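Putative membrane protein (Yersinia pestis CO92, PDB 5TF3) is of unknown function but belongs to the DUF1198 family, is named a putative membrane protein, and folds here as a compact helical domain. Local coordinates at residues A[26-31]-A[38-43]; A[54-59]-A[78-83]. One frame throughout, in Å; residues are numbered along the deposited sequence. Where two conformers were deposited one is given.

Contact 1. Residues A[26-31]-A[38-43]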
ATOM      1  N   SER A  26       9.373   7.464   1.676  1.00 35.50           N
ATOM      2  CA  SER A  26       8.908   8.264   0.543  1.00 39.65           C
ATOM      3  C   SER A  26       7.391   8.401   0.546  1.00 38.16           C
ATOM      4  O   SER A  26       6.853   9.479   0.259  1.00 38.90           O
ATOM      5  CB  SER A  26       9.386   7.649  -0.770  1.00 45.49           C
ATOM      6  OG  SER A  26      10.791   7.786  -0.868  1.00 58.07           O
HETATM    7  N   MSE A  27       6.685   7.326   0.872  1.00 30.89           N
HETATM    8  CA  MSE A  27       5.232   7.378   0.968  1.00 33.70           C
HETATM    9  C   MSE A  27       4.761   8.302   2.096  1.00 38.88           C
HETATM   10  O   MSE A  27       3.789   9.046   1.935  1.00 41.32           O
HETATM   11  CB  MSE A  27       4.668   5.967   1.164  1.00 31.18           C
HETATM   12  CG  MSE A  27       3.169   5.941   1.359  1.00 40.69           C
HETATM   13 SE   MSE A  27       2.626   4.135   1.758  0.56 40.75          SE
HETATM   14  CE  MSE A  27       3.456   4.025   3.527  1.00 36.57           C
ATOM     15  N   LEU A  28       5.449   8.262   3.241  1.00 37.70           N
ATOM     16  CA  LEU A  28       5.062   9.137   4.344  1.00 37.97           C
ATOM     17  C   LEU A  28       5.203  10.603   3.962  1.00 37.48           C
ATOM     18  O   LEU A  28       4.350  11.424   4.309  1.00 41.39           O
ATOM     19  CB  LEU A  28       5.897   8.828   5.587  1.00 34.32           C
ATOM     20  CG  LEU A  28       5.757   7.402   6.122  1.00 39.31           C
ATOM     21  CD1 LEU A  28       6.693   7.208   7.312  1.00 39.94           C
ATOM     22  CD2 LEU A  28       4.319   7.124   6.515  1.00 40.15           C
ATOM     23  N   GLN A  29       6.274  10.950   3.240  1.00 39.24           N
ATOM     24  CA  GLN A  29       6.498  12.340   2.849  1.00 46.60           C
ATOM     25  C   GLN A  29       5.306  12.920   2.107  1.00 51.88           C
ATOM     26  O   GLN A  29       5.037  14.118   2.215  1.00 55.47           O
ATOM     27  CB  GLN A  29       7.739  12.449   1.969  1.00 50.42           C
ATOM     28  CG  GLN A  29       9.039  12.203   2.678  1.00 66.19           C
ATOM     29  CD  GLN A  29      10.221  12.329   1.731  1.00 78.33           C
ATOM     30  OE1 GLN A  29      11.001  11.389   1.562  1.00 76.38           O
ATOM     31  NE2 GLN A  29      10.348  13.495   1.096  1.00 87.12           N
ATOM     32  N   GLU A  30       4.580  12.091   1.358  1.00 51.75           N
ATOM     33  CA  GLU A  30       3.447  12.540   0.567  1.00 52.18           C
ATOM     34  C   GLU A  30       2.118  12.384   1.291  1.00 53.64           C
ATOM     35  O   GLU A  30       1.068  12.563   0.672  1.00 60.94           O
ATOM     36  CB  GLU A  30       3.400  11.785  -0.763  1.00 54.76           C
ATOM     37  CG  GLU A  30       4.711  11.817  -1.528  1.00 60.21           C
ATOM     38  CD  GLU A  30       4.524  12.145  -2.998  1.00 65.46           C
ATOM     39  OE1 GLU A  30       3.597  12.916  -3.323  1.00 68.32           O
ATOM     40  OE2 GLU A  30       5.300  11.624  -3.829  1.00 68.87           O
HETATM   41  N   MSE A  31       2.132  12.018   2.565  1.00 49.34           N
HETATM   42  CA  MSE A  31       0.926  12.118   3.365  1.00 44.69           C
HETATM   43  C   MSE A  31       0.978  13.439   4.115  1.00 45.65           C
HETATM   44  O   MSE A  31       2.057  13.910   4.460  1.00 48.51           O
HETATM   45  CB  MSE A  31       0.806  10.965   4.353  1.00 44.73           C
HETATM   46  CG  MSE A  31       0.590   9.610   3.737  1.00 41.44           C
HETATM   47 SE   MSE A  31       0.492   8.329   5.166  0.57 38.33          SE
HETATM   48  CE  MSE A  31       0.400   6.679   4.125  1.00 38.59           C
HETATM   49  N   MSE A  38      -1.753   9.663  12.102  0.55 40.39           N
HETATM   50  CA  MSE A  38      -2.763   8.615  12.208  0.55 41.30           C
HETATM   51  C   MSE A  38      -2.246   7.287  11.652  0.55 39.73           C
HETATM   52  O   MSE A  38      -2.443   6.231  12.259  0.55 40.15           O
HETATM   53  CB  MSE A  38      -4.049   9.050  11.485  0.55 43.48           C
HETATM   54  CG  MSE A  38      -4.641  10.368  12.031  0.55 49.29           C
HETATM   55 SE   MSE A  38      -5.961  11.286  10.876  0.55 66.63          SE
HETATM   56  CE  MSE A  38      -7.415   9.991  10.999  0.55 69.19           C
ATOM     57  N   PHE A  39      -1.568   7.346  10.500  1.00 37.34           N
ATOM     58  CA  PHE A  39      -1.059   6.124   9.885  1.00 35.53           C
ATOM     59  C   PHE A  39       0.017   5.489  10.752  1.00 34.99           C
ATOM     60  O   PHE A  39       0.016   4.272  10.969  1.00 35.63           O
ATOM     61  CB  PHE A  39      -0.515   6.416   8.486  1.00 36.15           C
ATOM     62  CG  PHE A  39       0.123   5.227   7.828  1.00 41.90           C
ATOM     63  CD1 PHE A  39      -0.664   4.246   7.230  1.00 43.22           C
ATOM     64  CD2 PHE A  39       1.498   5.085   7.804  1.00 43.89           C
ATOM     65  CE1 PHE A  39      -0.078   3.145   6.620  1.00 45.38           C
ATOM     66  CE2 PHE A  39       2.094   3.976   7.190  1.00 42.24           C
ATOM     67  CZ  PHE A  39       1.301   3.012   6.598  1.00 41.12           C
ATOM     68  N   ILE A  40       0.940   6.307  11.255  1.00 34.87           N
ATOM     69  CA  ILE A  40       2.021   5.817  12.107  1.00 36.87           C
ATOM     70  C   ILE A  40       1.458   5.195  13.375  1.00 39.24           C
ATOM     71  O   ILE A  40       1.909   4.131  13.821  1.00 37.12           O
ATOM     72  CB  ILE A  40       2.990   6.968  12.443  1.00 39.05           C
ATOM     73  CG1 ILE A  40       3.828   7.347  11.220  1.00 41.03           C
ATOM     74  CG2 ILE A  40       3.822   6.634  13.653  1.00 42.49           C
ATOM     75  CD1 ILE A  40       4.285   6.199  10.415  1.00 47.54           C
ATOM     76  N   ARG A  41       0.485   5.868  13.994  1.00 43.34           N
ATOM     77  CA  ARG A  41      -0.063   5.362  15.246  1.00 47.68           C
ATOM     78  C   ARG A  41      -0.796   4.047  15.031  1.00 49.10           C
ATOM     79  O   ARG A  41      -0.697   3.137  15.857  1.00 50.90           O
ATOM     80  CB  ARG A  41      -0.993   6.383  15.895  1.00 48.19           C
ATOM     81  CG  ARG A  41      -1.532   5.879  17.234  1.00 56.83           C
ATOM     82  CD  ARG A  41      -2.304   6.938  17.994  1.00 64.53           C
ATOM     83  NE  ARG A  41      -3.337   7.501  17.144  1.00 69.07           N
ATOM     84  CZ  ARG A  41      -3.406   8.779  16.792  1.00 67.55           C
ATOM     85  NH1 ARG A  41      -2.509   9.655  17.245  1.00 65.72           N
ATOM     86  NH2 ARG A  41      -4.387   9.176  15.990  1.00 65.30           N
ATOM     87  N   SER A  42      -1.531   3.919  13.923  1.00 54.71           N
ATOM     88  CA  SER A  42      -2.260   2.673  13.712  1.00 57.83           C
ATOM     89  C   SER A  42      -1.310   1.538  13.336  1.00 50.56           C
ATOM     90  O   SER A  42      -1.567   0.377  13.673  1.00 51.39           O
ATOM     91  CB  SER A  42      -3.356   2.859  12.654  1.00 61.47           C
ATOM     92  OG  SER A  42      -2.898   2.543  11.349  1.00 67.58           O
ATOM     93  N   THR A  43      -0.196   1.847  12.678  1.00 46.20           N
ATOM     94  CA  THR A  43       0.716   0.791  12.256  1.00 44.80           C
ATOM     95  C   THR A  43       1.653   0.352  13.376  1.00 51.92           C
ATOM     96  O   THR A  43       2.047  -0.817  13.426  1.00 61.15           O
ATOM     97  CB  THR A  43       1.530   1.256  11.045  1.00 47.17           C
ATOM     98  OG1 THR A  43       0.638   1.646   9.991  1.00 50.30           O
ATOM     99  CG2 THR A  43       2.410   0.140  10.542  1.00 50.07           C
TER
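The aromatic ring of Phe-39 on helix 33-45 packs against the end of helix 22-29 in a Met-aromatic contact with Met-31, which lies in the turn just after that helix. Helices 22-29 and 33-45 follow each other in the chain, and segment 26-31 runs from the first into the turn after it. Every residue that touches is buried. Met-31 is a selenomethionine in this crystal. Its chain is extended beyond CG and crosses the ring at about a right angle. This brings the terminal methyl CE over one ring face, 4.0 Å from the centroid and 12° off the normal, a CH-pi contact. The selenium sits obliquely, with SE 4.0 Å from Phe-39 CB. The opposite ring face is met by Thr-43 OG1 of the same helix, which also bonds to Phe-39 O at 2.9 Å. That carbonyl accepts from Thr-43 N as well, and the two donors reach it from opposite faces of its plane.

Two side chains of helix 22-29 itself, Met-27 and Leu-28, come in obliquely. Met-27, also a selenomethionine, bends at chi3 (69°), and its CE lies 3.9 Å from Phe-39 CZ. Leu-28 places CD2 3.7 Å from Phe-39 CD2. The same methyl is 4.0 Å from Ile-40 CD1, so it spans two neighbouring residues of the second helix. Tyr-100 adds an edge-to-face ring contact to Phe-39.

Across the two segments the contact is wholly apolar. Close packing of methyls, selenium and ring, with the threonine hydroxyl satisfied within its own helix, suggests that it is held mainly by dispersion and by exclusion of water.

Contact 2. Residues A[54-59]-A[78-83]; sequences AAYLVF and NTLIRA
Leu-80 of helix 70-82 points its forked end at helix 48-65, and its two methyls go to different partners. CD1 lies between two aromatic rings. It is 4.0 Å from Tyr-56 CE1 and also 4.0 Å from Phe-59 CD2. It approaches both rings obliquely, and the leucine side chain crosses each aromatic side chain at about a right angle. CD2 turns to the small residue of the site and lies 4.1 Å from Ala-55 CB. The extended chi2 of Leu-80 (-179°) carries CD1 out to the rings, while CD2 branches off toward the alanine.

The aromatic residues come from different directions. Phe-59 leaves its backbone toward helix 70-82. Tyr-56 starts out to the side, and it is the CD1-CE1 side of its ring that comes near Leu-80. The tyrosine hydroxyl is not left without a partner: OH bonds to Ser-86 O, and the ring stacks on His-93.

The short segments 54-59 and 78-82 run nearly antiparallel, with 159° between their directions and axes 10.8 Å apart at closest. At this spacing Leu-80 reaches across between the segments, and Ala-55, Tyr-56 and Phe-59 meet it. Ile-85, in the loop after helix 70-82, touches Ala-55, Tyr-56 and Leu-80. Ala-55 also packs on helix 2-17, as does Val-58, and Leu-57 packs on helices 33-45 and 91-100.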
ATOM      1  N   ALA A  54      -1.348  -1.970   5.699  1.00 42.95           N
ATOM      2  CA  ALA A  54      -0.405  -0.941   5.279  1.00 36.95           C
ATOM      3  C   ALA A  54       0.381  -1.372   4.050  1.00 34.51           C
ATOM      4  O   ALA A  54       0.807  -0.524   3.258  1.00 41.55           O
ATOM      5  CB  ALA A  54       0.539  -0.605   6.433  1.00 37.00           C
ATOM      6  N   ALA A  55       0.578  -2.678   3.868  1.00 36.07           N
ATOM      7  CA  ALA A  55       1.257  -3.161   2.670  1.00 33.82           C
ATOM      8  C   ALA A  55       0.500  -2.759   1.415  1.00 32.81           C
ATOM      9  O   ALA A  55       1.105  -2.427   0.393  1.00 32.37           O
ATOM     10  CB  ALA A  55       1.422  -4.676   2.727  1.00 34.46           C
ATOM     11  N   TYR A  56      -0.830  -2.744   1.480  1.00 32.52           N
ATOM     12  CA  TYR A  56      -1.599  -2.347   0.310  1.00 31.67           C
ATOM     13  C   TYR A  56      -1.492  -0.853   0.027  1.00 28.50           C
ATOM     14  O   TYR A  56      -1.626  -0.442  -1.130  1.00 31.24           O
ATOM     15  CB  TYR A  56      -3.062  -2.758   0.487  1.00 35.76           C
ATOM     16  CG  TYR A  56      -3.257  -4.251   0.416  1.00 33.37           C
ATOM     17  CD1 TYR A  56      -3.245  -4.919  -0.803  1.00 35.23           C
ATOM     18  CD2 TYR A  56      -3.450  -4.996   1.568  1.00 35.12           C
ATOM     19  CE1 TYR A  56      -3.433  -6.298  -0.869  1.00 35.48           C
ATOM     20  CE2 TYR A  56      -3.638  -6.362   1.514  1.00 40.12           C
ATOM     21  CZ  TYR A  56      -3.628  -7.008   0.296  1.00 40.15           C
ATOM     22  OH  TYR A  56      -3.815  -8.368   0.262  1.00 43.86           O
ATOM     23  N   LEU A  57      -1.278  -0.021   1.056  1.00 30.13           N
ATOM     24  CA  LEU A  57      -1.050   1.403   0.808  1.00 33.23           C
ATOM     25  C   LEU A  57       0.293   1.631   0.131  1.00 34.07           C
ATOM     26  O   LEU A  57       0.416   2.503  -0.741  1.00 34.85           O
ATOM     27  CB  LEU A  57      -1.109   2.207   2.112  1.00 33.26           C
ATOM     28  CG  LEU A  57      -2.487   2.547   2.669  1.00 44.42           C
ATOM     29  CD1 LEU A  57      -2.309   3.333   3.936  1.00 44.18           C
ATOM     30  CD2 LEU A  57      -3.288   3.336   1.665  1.00 39.56           C
ATOM     31  N   VAL A  58       1.320   0.895   0.565  1.00 31.47           N
ATOM     32  CA  VAL A  58       2.616   0.909  -0.115  1.00 29.76           C
ATOM     33  C   VAL A  58       2.445   0.562  -1.591  1.00 27.47           C
ATOM     34  O   VAL A  58       2.955   1.258  -2.479  1.00 24.02           O
ATOM     35  CB  VAL A  58       3.585  -0.058   0.590  1.00 27.58           C
ATOM     36  CG1 VAL A  58       4.903  -0.171  -0.166  1.00 27.40           C
ATOM     37  CG2 VAL A  58       3.841   0.419   2.025  1.00 28.09           C
ATOM     38  N   PHE A  59       1.716  -0.517  -1.876  1.00 27.62           N
ATOM     39  CA  PHE A  59       1.453  -0.903  -3.262  1.00 24.43           C
ATOM     40  C   PHE A  59       0.766   0.224  -4.034  1.00 26.97           C
ATOM     41  O   PHE A  59       1.218   0.617  -5.112  1.00 28.40           O
ATOM     42  CB  PHE A  59       0.595  -2.176  -3.276  1.00 26.38           C
ATOM     43  CG  PHE A  59       0.121  -2.592  -4.643  1.00 28.43           C
ATOM     44  CD1 PHE A  59      -1.084  -2.114  -5.156  1.00 30.36           C
ATOM     45  CD2 PHE A  59       0.861  -3.489  -5.403  1.00 28.75           C
ATOM     46  CE1 PHE A  59      -1.522  -2.487  -6.416  1.00 30.25           C
ATOM     47  CE2 PHE A  59       0.428  -3.885  -6.659  1.00 26.12           C
ATOM     48  CZ  PHE A  59      -0.775  -3.377  -7.174  1.00 27.40           C
ATOM     49  N   ASN A  78       4.434  -8.737  -7.224  1.00 26.32           N
ATOM     50  CA  ASN A  78       5.269  -9.853  -6.800  1.00 26.27           C
ATOM     51  C   ASN A  78       5.819  -9.626  -5.403  1.00 30.23           C
ATOM     52  O   ASN A  78       6.072 -10.596  -4.679  1.00 29.68           O
ATOM     53  CB  ASN A  78       6.414 -10.076  -7.793  1.00 27.07           C
ATOM     54  CG  ASN A  78       5.932 -10.661  -9.114  1.00 36.63           C
ATOM     55  OD1 ASN A  78       4.851 -11.256  -9.182  1.00 37.89           O
ATOM     56  ND2 ASN A  78       6.744 -10.519 -10.163  1.00 32.75           N
ATOM     57  N   THR A  79       6.010  -8.359  -5.008  1.00 26.63           N
ATOM     58  CA  THR A  79       6.436  -8.064  -3.640  1.00 28.92           C
ATOM     59  C   THR A  79       5.360  -8.471  -2.632  1.00 31.52           C
ATOM     60  O   THR A  79       5.668  -9.081  -1.601  1.00 31.45           O
ATOM     61  CB  THR A  79       6.812  -6.571  -3.526  1.00 31.27           C
ATOM     62  OG1 THR A  79       7.807  -6.266  -4.510  1.00 35.64           O
ATOM     63  CG2 THR A  79       7.415  -6.230  -2.169  1.00 30.67           C
ATOM     64  N   LEU A  80       4.086  -8.183  -2.928  1.00 31.25           N
ATOM     65  CA  LEU A  80       3.010  -8.688  -2.079  1.00 30.43           C
ATOM     66  C   LEU A  80       3.036 -10.203  -2.018  1.00 30.28           C
ATOM     67  O   LEU A  80       2.968 -10.792  -0.934  1.00 35.53           O
ATOM     68  CB  LEU A  80       1.643  -8.228  -2.591  1.00 34.70           C
ATOM     69  CG  LEU A  80       1.290  -6.756  -2.516  1.00 35.97           C
ATOM     70  CD1 LEU A  80      -0.142  -6.564  -3.056  1.00 32.85           C
ATOM     71  CD2 LEU A  80       1.407  -6.302  -1.084  1.00 34.11           C
ATOM     72  N   ILE A  81       3.149 -10.851  -3.179  1.00 26.87           N
ATOM     73  CA  ILE A  81       3.086 -12.306  -3.224  1.00 30.69           C
ATOM     74  C   ILE A  81       4.245 -12.911  -2.435  1.00 37.09           C
ATOM     75  O   ILE A  81       4.059 -13.877  -1.683  1.00 35.71           O
ATOM     76  CB  ILE A  81       3.073 -12.788  -4.688  1.00 29.61           C
ATOM     77  CG1 ILE A  81       1.724 -12.457  -5.347  1.00 32.89           C
ATOM     78  CG2 ILE A  81       3.339 -14.279  -4.766  1.00 37.46           C
ATOM     79  CD1 ILE A  81       1.683 -12.772  -6.837  1.00 30.44           C
ATOM     80  N   ARG A  82       5.444 -12.340  -2.573  0.56 32.96           N
ATOM     81  CA  ARG A  82       6.599 -12.850  -1.839  0.56 34.57           C
ATOM     82  C   ARG A  82       6.465 -12.661  -0.330  0.56 35.32           C
ATOM     83  O   ARG A  82       7.131 -13.366   0.436  0.56 38.69           O
ATOM     84  CB  ARG A  82       7.881 -12.179  -2.343  0.56 32.79           C
ATOM     85  CG  ARG A  82       8.599 -12.996  -3.403  0.56 34.03           C
ATOM     86  CD  ARG A  82       9.911 -12.360  -3.868  0.56 38.81           C
ATOM     87  NE  ARG A  82       9.705 -11.494  -5.022  0.56 42.91           N
ATOM     88  CZ  ARG A  82       9.693 -10.169  -4.966  0.56 33.31           C
ATOM     89  NH1 ARG A  82       9.894  -9.549  -3.821  0.56 42.78           N
ATOM     90  NH2 ARG A  82       9.488  -9.468  -6.060  0.56 37.13           N
ATOM     91  N   ALA A  83       5.629 -11.728   0.115  1.00 32.69           N
ATOM     92  CA  ALA A  83       5.323 -11.542   1.528  1.00 31.22           C
ATOM     93  C   ALA A  83       4.116 -12.349   1.990  1.00 38.58           C
ATOM     94  O   ALA A  83       3.631 -12.115   3.105  1.00 43.56           O
ATOM     95  CB  ALA A  83       5.057 -10.062   1.827  1.00 27.76           C
TER

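Contact 1 closes before contact 2 opens, so they lie in series along the chain. Their centres are about 16 Å apart. Helix 33-45, which carries one side of contact 1, leads directly into helix 48-65, which carries one side of contact 2. The two sites also touch: Phe-39 CE1 is 3.5 Å from Leu-57 CD1, and Met-27 SE is 3.7 Å from Val-58 N. Helix 48-65 thus packs against the residues of contact 1 and against helix 70-82. Helix 2-17 touches both sites too. Both lie in the DUF1198 range. Both are buried apolar packing, and their direct contact places them in neighbouring parts of the helical core.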